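Local structure of HydG protein (Carboxydothermus hydrogenoformans, 4RTB) at residues Ile67-Asp72 with Gly255-Glu260; Ala140-Gly145 with Leu430-Asp435; Glu209-Glu214 with Ile265-Tyr270. The protein acts as a radical SAM maturase of [FeFe]-hydrogenase, a CO and CN synthase that binds a [4Fe-4S] cluster and S-adenosylmethionine. All coordinates share one frame; numbering follows the deposited sequence.

Contact 1: Ile67-Asp72 with Gly255-Glu260; sequences IAFAND and GDPLFE
Phe69 and Leu258 both set CG trans to the backbone N, with chi1 at 178° and 170°. For Phe69 this swings the ring out from the last turn of helix 62-70 and onto the first turn of helix 257-275. For Leu258 it lays the side chain alongside that ring, with Leu258 CB and CD1 near Phe69 CD1. The contact joins an N-terminal helix to a helix of the radical SAM alpha/beta barrel, at the point where the barrel helix starts. Asp256 holds the N-cap position there, and Pro257 and Leu258 follow it.

The Phe69 ring meets this turn obliquely with one side of its rim. Phe69 CZ touches Pro257 CB at 3.5 Å, and the two side chains cross at about a right angle. Phe69 CE1 lies 3.5 Å from the backbone N of Leu258. Phe69 CD1 reaches Leu258 CB at 3.9 Å. The Phe69 and Leu258 side chains slide past each other in opposite directions. Next to Phe69, Ala70 CB faces Leu258 CD2 at 4.4 Å, a looser apolar touch. The side chains that meet are all apolar; Leu258 N is the one polar atom at the ring.

Other helices close the surroundings. Ile309 and Leu312 of helix 303-316 pack on Phe69, and Lys305 makes a cation-pi contact with its ring. Tyr33 and Val36 of helix 23-39 press on Leu258.

The end of helix 62-70 is tied off by Asn71, the first residue to leave helical angles. Its side chain folds back on the last turn. Asn71 ND2 donates to Ile67 O at 2.9 Å with an almost straight N-H...O angle of 172°, and Ile67 O also takes the backbone N of Asn71 at 3.1 Å.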
# COMPACT_ATOMS: atom_id res chain seq x y z
N ILE A 67 4.13 22.90 2.23
CA ILE A 67 3.27 23.95 2.78
C ILE A 67 1.81 23.48 2.82
O ILE A 67 1.10 23.73 3.80
CB ILE A 67 3.38 25.23 1.94
CG1 ILE A 67 4.83 25.72 1.91
CG2 ILE A 67 2.46 26.31 2.49
CD1 ILE A 67 5.14 26.62 0.74
N ALA A 68 1.38 22.80 1.77
CA ALA A 68 0.01 22.30 1.67
C ALA A 68 -0.30 21.34 2.81
O ALA A 68 -1.42 21.30 3.31
CB ALA A 68 -0.21 21.62 0.33
N PHE A 69 0.69 20.55 3.21
CA PHE A 69 0.50 19.63 4.32
C PHE A 69 0.54 20.36 5.65
O PHE A 69 -0.33 20.17 6.50
CB PHE A 69 1.55 18.53 4.30
CG PHE A 69 1.43 17.58 5.46
CD1 PHE A 69 2.20 17.75 6.59
CD2 PHE A 69 0.51 16.54 5.42
CE1 PHE A 69 2.08 16.88 7.66
CE2 PHE A 69 0.39 15.68 6.48
CZ PHE A 69 1.17 15.85 7.61
N ALA A 70 1.57 21.18 5.83
CA ALA A 70 1.85 21.82 7.11
C ALA A 70 0.73 22.72 7.61
O ALA A 70 0.47 22.79 8.81
CB ALA A 70 3.15 22.61 7.01
N ASN A 71 0.06 23.41 6.68
CA ASN A 71 -0.94 24.41 7.05
C ASN A 71 -2.38 23.93 6.88
O ASN A 71 -2.75 23.43 5.82
CB ASN A 71 -0.73 25.68 6.21
CG ASN A 71 0.64 26.29 6.42
OD1 ASN A 71 0.79 27.24 7.19
ND2 ASN A 71 1.64 25.76 5.74
N ASP A 72 -3.19 24.11 7.92
CA ASP A 72 -4.59 23.70 7.88
C ASP A 72 -5.54 24.90 7.80
O ASP A 72 -5.84 25.53 8.82
CB ASP A 72 -4.94 22.85 9.10
CG ASP A 72 -4.25 21.50 9.09
OD1 ASP A 72 -4.20 20.85 10.16
OD2 ASP A 72 -3.77 21.08 8.02
N GLY A 255 8.13 10.00 12.89
CA GLY A 255 8.69 11.34 12.99
C GLY A 255 7.71 12.38 12.47
O GLY A 255 6.53 12.09 12.29
N ASP A 256 8.21 13.59 12.24
CA ASP A 256 7.39 14.66 11.68
C ASP A 256 6.83 14.22 10.34
O ASP A 256 7.59 13.95 9.41
CB ASP A 256 8.20 15.95 11.53
CG ASP A 256 7.32 17.19 11.49
OD1 ASP A 256 6.94 17.61 10.38
OD2 ASP A 256 7.01 17.73 12.57
N PRO A 257 5.50 14.13 10.23
CA PRO A 257 4.81 13.57 9.07
C PRO A 257 5.15 14.33 7.79
O PRO A 257 5.23 13.73 6.71
CB PRO A 257 3.32 13.73 9.42
CG PRO A 257 3.29 13.99 10.90
CD PRO A 257 4.55 14.71 11.20
N LEU A 258 5.37 15.63 7.93
CA LEU A 258 5.77 16.48 6.82
C LEU A 258 7.04 15.95 6.16
O LEU A 258 7.12 15.84 4.93
CB LEU A 258 6.00 17.92 7.31
CG LEU A 258 6.67 18.89 6.34
CD1 LEU A 258 5.85 19.00 5.07
CD2 LEU A 258 6.85 20.26 6.98
N PHE A 259 8.01 15.60 6.99
CA PHE A 259 9.30 15.14 6.49
C PHE A 259 9.19 13.81 5.74
O PHE A 259 9.81 13.64 4.69
CB PHE A 259 10.29 15.01 7.65
CG PHE A 259 11.70 14.77 7.20
CD1 PHE A 259 12.55 15.83 6.93
CD2 PHE A 259 12.18 13.48 7.03
CE1 PHE A 259 13.85 15.61 6.51
CE2 PHE A 259 13.47 13.26 6.61
CZ PHE A 259 14.31 14.32 6.36
N GLU A 260 8.42 12.88 6.29
CA GLU A 260 8.25 11.57 5.66
C GLU A 260 7.48 11.69 4.34
O GLU A 260 7.82 11.04 3.35
CB GLU A 260 7.54 10.60 6.61
CG GLU A 260 8.44 9.51 7.19
CD GLU A 260 9.23 9.96 8.41
OE1 GLU A 260 8.61 10.15 9.48
OE2 GLU A 260 10.46 10.11 8.31

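Contact 2: Ala140-Gly145 with Leu430-Asp435; sequences AIREMG and LYEIRD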
# COMPACT_ATOMS: atom_id res chain seq x y z
N ALA A 140 -7.29 -20.93 1.92
CA ALA A 140 -8.31 -20.29 2.74
C ALA A 140 -8.58 -18.86 2.27
O ALA A 140 -9.73 -18.42 2.23
CB ALA A 140 -7.89 -20.29 4.20
N ILE A 141 -7.51 -18.16 1.91
CA ILE A 141 -7.61 -16.82 1.36
C ILE A 141 -8.29 -16.83 -0.01
O ILE A 141 -9.07 -15.93 -0.33
CB ILE A 141 -6.21 -16.17 1.25
CG1 ILE A 141 -5.65 -15.89 2.64
CG2 ILE A 141 -6.26 -14.89 0.44
CD1 ILE A 141 -4.32 -15.15 2.63
N ARG A 142 -8.01 -17.86 -0.80
CA ARG A 142 -8.61 -17.96 -2.14
C ARG A 142 -10.11 -18.26 -2.08
O ARG A 142 -10.89 -17.71 -2.86
CB ARG A 142 -7.90 -19.03 -2.96
CG ARG A 142 -8.44 -19.16 -4.38
CD ARG A 142 -8.31 -17.84 -5.11
NE ARG A 142 -8.84 -17.89 -6.47
CZ ARG A 142 -10.03 -17.42 -6.82
NH1 ARG A 142 -10.82 -16.86 -5.91
NH2 ARG A 142 -10.44 -17.51 -8.08
N GLU A 143 -10.49 -19.14 -1.15
CA GLU A 143 -11.90 -19.50 -0.95
C GLU A 143 -12.75 -18.27 -0.61
O GLU A 143 -13.94 -18.22 -0.90
CB GLU A 143 -12.03 -20.55 0.16
CG GLU A 143 -12.36 -21.95 -0.32
CD GLU A 143 -11.15 -22.88 -0.33
OE1 GLU A 143 -10.63 -23.20 0.76
OE2 GLU A 143 -10.72 -23.29 -1.43
N MET A 144 -12.10 -17.29 0.02
CA MET A 144 -12.73 -16.03 0.40
C MET A 144 -13.17 -15.25 -0.83
O MET A 144 -14.19 -14.55 -0.81
CB MET A 144 -11.74 -15.21 1.22
CG MET A 144 -12.35 -14.26 2.22
SD MET A 144 -11.10 -13.80 3.44
CE MET A 144 -10.65 -15.42 4.08
N GLY A 145 -12.41 -15.39 -1.91
CA GLY A 145 -12.67 -14.66 -3.14
C GLY A 145 -11.45 -13.84 -3.54
O GLY A 145 -11.36 -13.36 -4.66
N LEU A 430 -18.17 -12.40 -7.99
CA LEU A 430 -19.61 -12.57 -7.79
C LEU A 430 -20.05 -13.99 -8.11
O LEU A 430 -20.85 -14.58 -7.38
CB LEU A 430 -20.40 -11.58 -8.64
CG LEU A 430 -20.35 -10.11 -8.22
CD1 LEU A 430 -21.13 -9.28 -9.21
CD2 LEU A 430 -20.89 -9.93 -6.81
N TYR A 431 -19.54 -14.52 -9.21
CA TYR A 431 -19.85 -15.89 -9.59
C TYR A 431 -19.33 -16.87 -8.54
O TYR A 431 -19.96 -17.90 -8.29
CB TYR A 431 -19.26 -16.20 -10.97
CG TYR A 431 -19.21 -17.67 -11.30
CD1 TYR A 431 -20.36 -18.44 -11.36
CD2 TYR A 431 -17.99 -18.30 -11.55
CE1 TYR A 431 -20.32 -19.79 -11.65
CE2 TYR A 431 -17.93 -19.64 -11.85
CZ TYR A 431 -19.10 -20.38 -11.90
OH TYR A 431 -19.04 -21.73 -12.20
N GLU A 432 -18.20 -16.55 -7.92
CA GLU A 432 -17.63 -17.43 -6.90
C GLU A 432 -18.45 -17.43 -5.60
O GLU A 432 -18.40 -18.39 -4.84
CB GLU A 432 -16.18 -17.04 -6.61
CG GLU A 432 -15.19 -17.63 -7.61
CD GLU A 432 -13.85 -16.91 -7.61
OE1 GLU A 432 -13.65 -16.02 -6.76
OE2 GLU A 432 -13.01 -17.23 -8.47
N ILE A 433 -19.20 -16.37 -5.37
CA ILE A 433 -19.97 -16.24 -4.13
C ILE A 433 -21.48 -16.31 -4.36
O ILE A 433 -22.27 -15.90 -3.51
CB ILE A 433 -19.66 -14.92 -3.42
CG1 ILE A 433 -19.99 -13.74 -4.34
CG2 ILE A 433 -18.20 -14.87 -2.99
CD1 ILE A 433 -20.79 -12.65 -3.69
N ARG A 434 -21.88 -16.84 -5.52
CA ARG A 434 -23.29 -16.92 -5.88
C ARG A 434 -24.08 -17.79 -4.90
O ARG A 434 -25.26 -17.56 -4.67
CB ARG A 434 -23.45 -17.46 -7.30
CG ARG A 434 -22.86 -18.85 -7.49
CD ARG A 434 -23.17 -19.43 -8.86
NE ARG A 434 -22.61 -20.77 -9.00
CZ ARG A 434 -22.80 -21.55 -10.05
NH1 ARG A 434 -23.55 -21.14 -11.07
NH2 ARG A 434 -22.26 -22.76 -10.09
N ASP A 435 -23.41 -18.79 -4.33
CA ASP A 435 -24.06 -19.70 -3.40
C ASP A 435 -23.84 -19.29 -1.95
O ASP A 435 -24.70 -19.51 -1.10
CB ASP A 435 -23.56 -21.13 -3.62
CG ASP A 435 -24.08 -21.74 -4.92
OD1 ASP A 435 -23.37 -21.65 -5.94
OD2 ASP A 435 -25.20 -22.29 -4.91
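Arg142 and Glu432 form a salt bridge of two hydrogen bonds, with the guanidinium presented end-on. Arg142 NH1 donates to Glu432 OE1 at 3.1 Å, and this bond is nearly straight at 173°. Arg142 NH2 donates to Glu432 OE2 at 2.6 Å. Each nitrogen has its own oxygen, but the two flat groups are not coplanar; their planes stand 54° apart. OE1 lies close to the guanidinium plane but is itself met from above the carboxylate plane. OE2 is met on its syn side, also well out of the carboxylate plane. Arg142 reaches this point through a bend at chi2 (59°), whereas Glu432 runs extended beyond CG, and the two chains cross at about a right angle.

Arg142 NH2 has a second acid, Asp177, in another salt bridge. Glu428 stands near Glu432 OE2, so like charges gather here, and the arginine probably offsets them. With an alanine at Arg142, Glu432 and Asp177 would probably lose their shared cation, and Glu432 would face Glu428 without that charge to offset them.

The salt bridge links the barrel to the C-terminal part of the chain. Helix 131-144 connects the parallel strands 95-105 and 148-153 in a beta-alpha-beta crossover of the radical SAM barrel. Helix 419-432 lies far beyond it in sequence, and Glu432 is its last residue.

Backbone geometry comes next. Gly145 ends helix 131-144 in a Schellman motif, with a positive phi; Gly145 N bonds to Arg142 O at 2.9 Å. At these backbone angles a side chain would collide with the carbonyl oxygen of Met144.

Van der Waals contact is slight. Gly145 CA approaches Glu432 OE1 at 4.0 Å, and the same CA lies in plane at the edge of the Arg142 guanidinium.

Contact 3: Glu209-Glu214 with Ile265-Tyr270; sequences ESYNPE and IAHADY. With SAM (S-adenosylmethionine), chain B.
The ribose end of the S-adenosylmethionine site in the radical SAM barrel continues into a buried pair, Tyr211 with His267. Glu209 sits in the pocket, and Tyr211 follows two residues later and reaches across to helix 257-275.

Both carboxylate oxygens of Glu209 serve the ribose. O3' of the ligand donates to Glu209 OE2 at 2.5 Å. O2' donates to Glu209 OE1; that modelled separation is very short, and its exact length is doubtful at this resolution. Arg231 also hydrogen-bonds the ligand.

Between Glu209 and Tyr211, Ser210 OG accepts from Asn212 N at 3.1 Å, an ST turn.

Tyr211 turns its CG away from its own carbonyl carbon (chi1 -76°), and the ring reaches His267 with its hydroxyl end. Tyr211 OH meets His267 ND1 in a hydrogen bond modelled at 2.4 Å, again very short and of doubtful exact length. Each polar atom lies near the plane of the other ring, at its edge. The ring planes stand 78° apart with centroids 5.4 Å from each other, an oblique pair. Leu232 and Ile25 pack on His267, and Leu232 and Phe259 on Tyr211.

Hydroxyl and imidazole nitrogen thus satisfy each other in an apolar setting. Either could be the donor, so the bond is compatible with more than one placement of the proton.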
# COMPACT_ATOMS: atom_id res chain seq x y z
N GLU A 209 10.16 3.06 6.19
CA GLU A 209 9.67 3.35 7.55
C GLU A 209 9.84 4.82 7.90
O GLU A 209 8.87 5.50 8.24
CB GLU A 209 10.36 2.47 8.60
CG GLU A 209 10.50 1.00 8.24
CD GLU A 209 9.17 0.25 8.21
OE1 GLU A 209 8.15 0.82 8.65
OE2 GLU A 209 9.16 -0.91 7.76
N SER A 210 11.07 5.31 7.84
CA SER A 210 11.34 6.73 8.03
C SER A 210 12.50 7.21 7.18
O SER A 210 13.51 6.52 7.03
CB SER A 210 11.61 7.05 9.49
OG SER A 210 12.14 8.36 9.60
N TYR A 211 12.36 8.42 6.64
CA TYR A 211 13.39 9.02 5.81
C TYR A 211 14.28 9.95 6.61
O TYR A 211 15.24 10.51 6.08
CB TYR A 211 12.75 9.77 4.64
CG TYR A 211 12.26 8.85 3.55
CD1 TYR A 211 10.99 8.30 3.60
CD2 TYR A 211 13.08 8.52 2.48
CE1 TYR A 211 10.54 7.45 2.60
CE2 TYR A 211 12.64 7.67 1.49
CZ TYR A 211 11.38 7.14 1.55
OH TYR A 211 10.95 6.30 0.56
N ASN A 212 13.97 10.13 7.89
CA ASN A 212 14.83 10.91 8.77
C ASN A 212 15.80 10.01 9.52
O ASN A 212 15.39 9.27 10.41
CB ASN A 212 14.01 11.74 9.76
CG ASN A 212 14.77 12.95 10.28
OD1 ASN A 212 15.77 13.37 9.69
ND2 ASN A 212 14.31 13.51 11.39
N PRO A 213 17.09 10.07 9.15
CA PRO A 213 18.13 9.25 9.78
C PRO A 213 18.17 9.45 11.29
O PRO A 213 18.57 8.55 12.03
CB PRO A 213 19.42 9.74 9.13
CG PRO A 213 18.99 10.38 7.86
CD PRO A 213 17.65 10.98 8.14
N GLU A 214 17.75 10.63 11.74
CA GLU A 214 17.81 10.99 13.15
C GLU A 214 16.72 10.30 13.97
O GLU A 214 16.90 10.05 15.16
CB GLU A 214 17.73 12.51 13.32
CG GLU A 214 18.75 13.29 12.50
CD GLU A 214 20.18 12.80 12.70
OE1 GLU A 214 20.58 12.57 13.86
OE2 GLU A 214 20.90 12.65 11.69
N ILE A 265 7.80 11.32 -1.77
CA ILE A 265 7.70 11.96 -3.07
C ILE A 265 9.08 12.15 -3.68
O ILE A 265 9.28 11.91 -4.88
CB ILE A 265 6.97 13.31 -2.98
CG1 ILE A 265 5.60 13.13 -2.33
CG2 ILE A 265 6.83 13.93 -4.36
CD1 ILE A 265 4.83 14.42 -2.17
N ALA A 266 10.04 12.56 -2.86
CA ALA A 266 11.42 12.71 -3.32
C ALA A 266 11.98 11.38 -3.82
O ALA A 266 12.71 11.33 -4.81
CB ALA A 266 12.30 13.26 -2.20
N HIS A 267 11.62 10.31 -3.12
CA HIS A 267 12.08 8.96 -3.44
C HIS A 267 11.54 8.50 -4.79
O HIS A 267 12.30 8.05 -5.66
CB HIS A 267 11.66 7.99 -2.34
CG HIS A 267 12.43 6.71 -2.33
ND1 HIS A 267 12.25 5.74 -1.36
CD2 HIS A 267 13.38 6.23 -3.16
CE1 HIS A 267 13.05 4.73 -1.60
NE2 HIS A 267 13.76 5.00 -2.70
N ALA A 268 10.23 8.62 -4.97
CA ALA A 268 9.59 8.26 -6.24
C ALA A 268 10.13 9.10 -7.39
O ALA A 268 10.38 8.59 -8.49
CB ALA A 268 8.09 8.41 -6.13
N ASP A 269 10.29 10.40 -7.14
CA ASP A 269 10.94 11.30 -8.08
C ASP A 269 12.29 10.74 -8.52
O ASP A 269 12.55 10.60 -9.72
CB ASP A 269 11.15 12.68 -7.44
CG ASP A 269 10.17 13.72 -7.97
OD1 ASP A 269 8.99 13.38 -8.20
OD2 ASP A 269 10.59 14.88 -8.14
N TYR A 270 13.13 10.44 -7.53
CA TYR A 270 14.46 9.90 -7.77
C TYR A 270 14.43 8.65 -8.64
O TYR A 270 15.16 8.56 -9.63
CB TYR A 270 15.16 9.59 -6.44
CG TYR A 270 16.44 8.80 -6.58
CD1 TYR A 270 16.44 7.41 -6.47
CD2 TYR A 270 17.65 9.44 -6.82
CE1 TYR A 270 17.61 6.69 -6.60
CE2 TYR A 270 18.82 8.71 -6.94
CZ TYR A 270 18.80 7.34 -6.83
OH TYR A 270 19.96 6.61 -6.96
N SAM B . 10.08 -7.37 8.23
CA SAM B . 10.06 -6.60 6.99
C SAM B . 10.41 -5.13 7.18
O SAM B . 10.61 -4.64 8.29
OXT SAM B . 10.51 -4.38 6.21
CB SAM B . 8.70 -6.68 6.30
CG SAM B . 7.50 -7.06 7.16
SD SAM B . 6.97 -5.88 8.44
CE SAM B . 5.97 -7.02 9.40
C5' SAM B . 5.55 -5.10 7.64
C4' SAM B . 5.36 -3.62 7.96
O4' SAM B . 4.52 -3.39 9.08
C3' SAM B . 6.67 -2.93 8.30
O3' SAM B . 7.30 -2.46 7.13
C2' SAM B . 6.25 -1.79 9.20
O2' SAM B . 6.30 -0.57 8.50
C1' SAM B . 4.80 -2.08 9.55
N9 SAM B . 4.65 -1.98 11.01
C8 SAM B . 5.43 -2.58 11.95
N7 SAM B . 4.98 -2.23 13.18
C5 SAM B . 3.93 -1.40 13.02
C6 SAM B . 3.11 -0.75 13.94
N6 SAM B . 3.31 -0.91 15.24
N1 SAM B . 2.08 0.06 13.48
C2 SAM B . 1.88 0.21 12.13
N3 SAM B . 2.70 -0.43 11.22
C4 SAM B . 3.71 -1.23 11.67

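How the contacts relate
From the N terminus, residues 67-72 come first and wait for 255-260 to close contact 1. Before that, 140-145 opens contact 2, which closes only at 430-435, and 209-214 opens contact 3, which closes at 265-270. Contact 1 therefore crosses both others, and contact 3 is nested within the loop of contact 2. Contacts 1 and 3 touch directly: Glu260 OE2 lies 2.8 Å from Ser210 OG, a probable hydrogen bond. Contact 1 ties helix 62-70 to the start of helix 257-275; contact 3 ties the loop after strand 204-205 to the same helix. Contact 2, centred about 41 Å from the centre of contact 1, ties the barrel to the C-terminal helices.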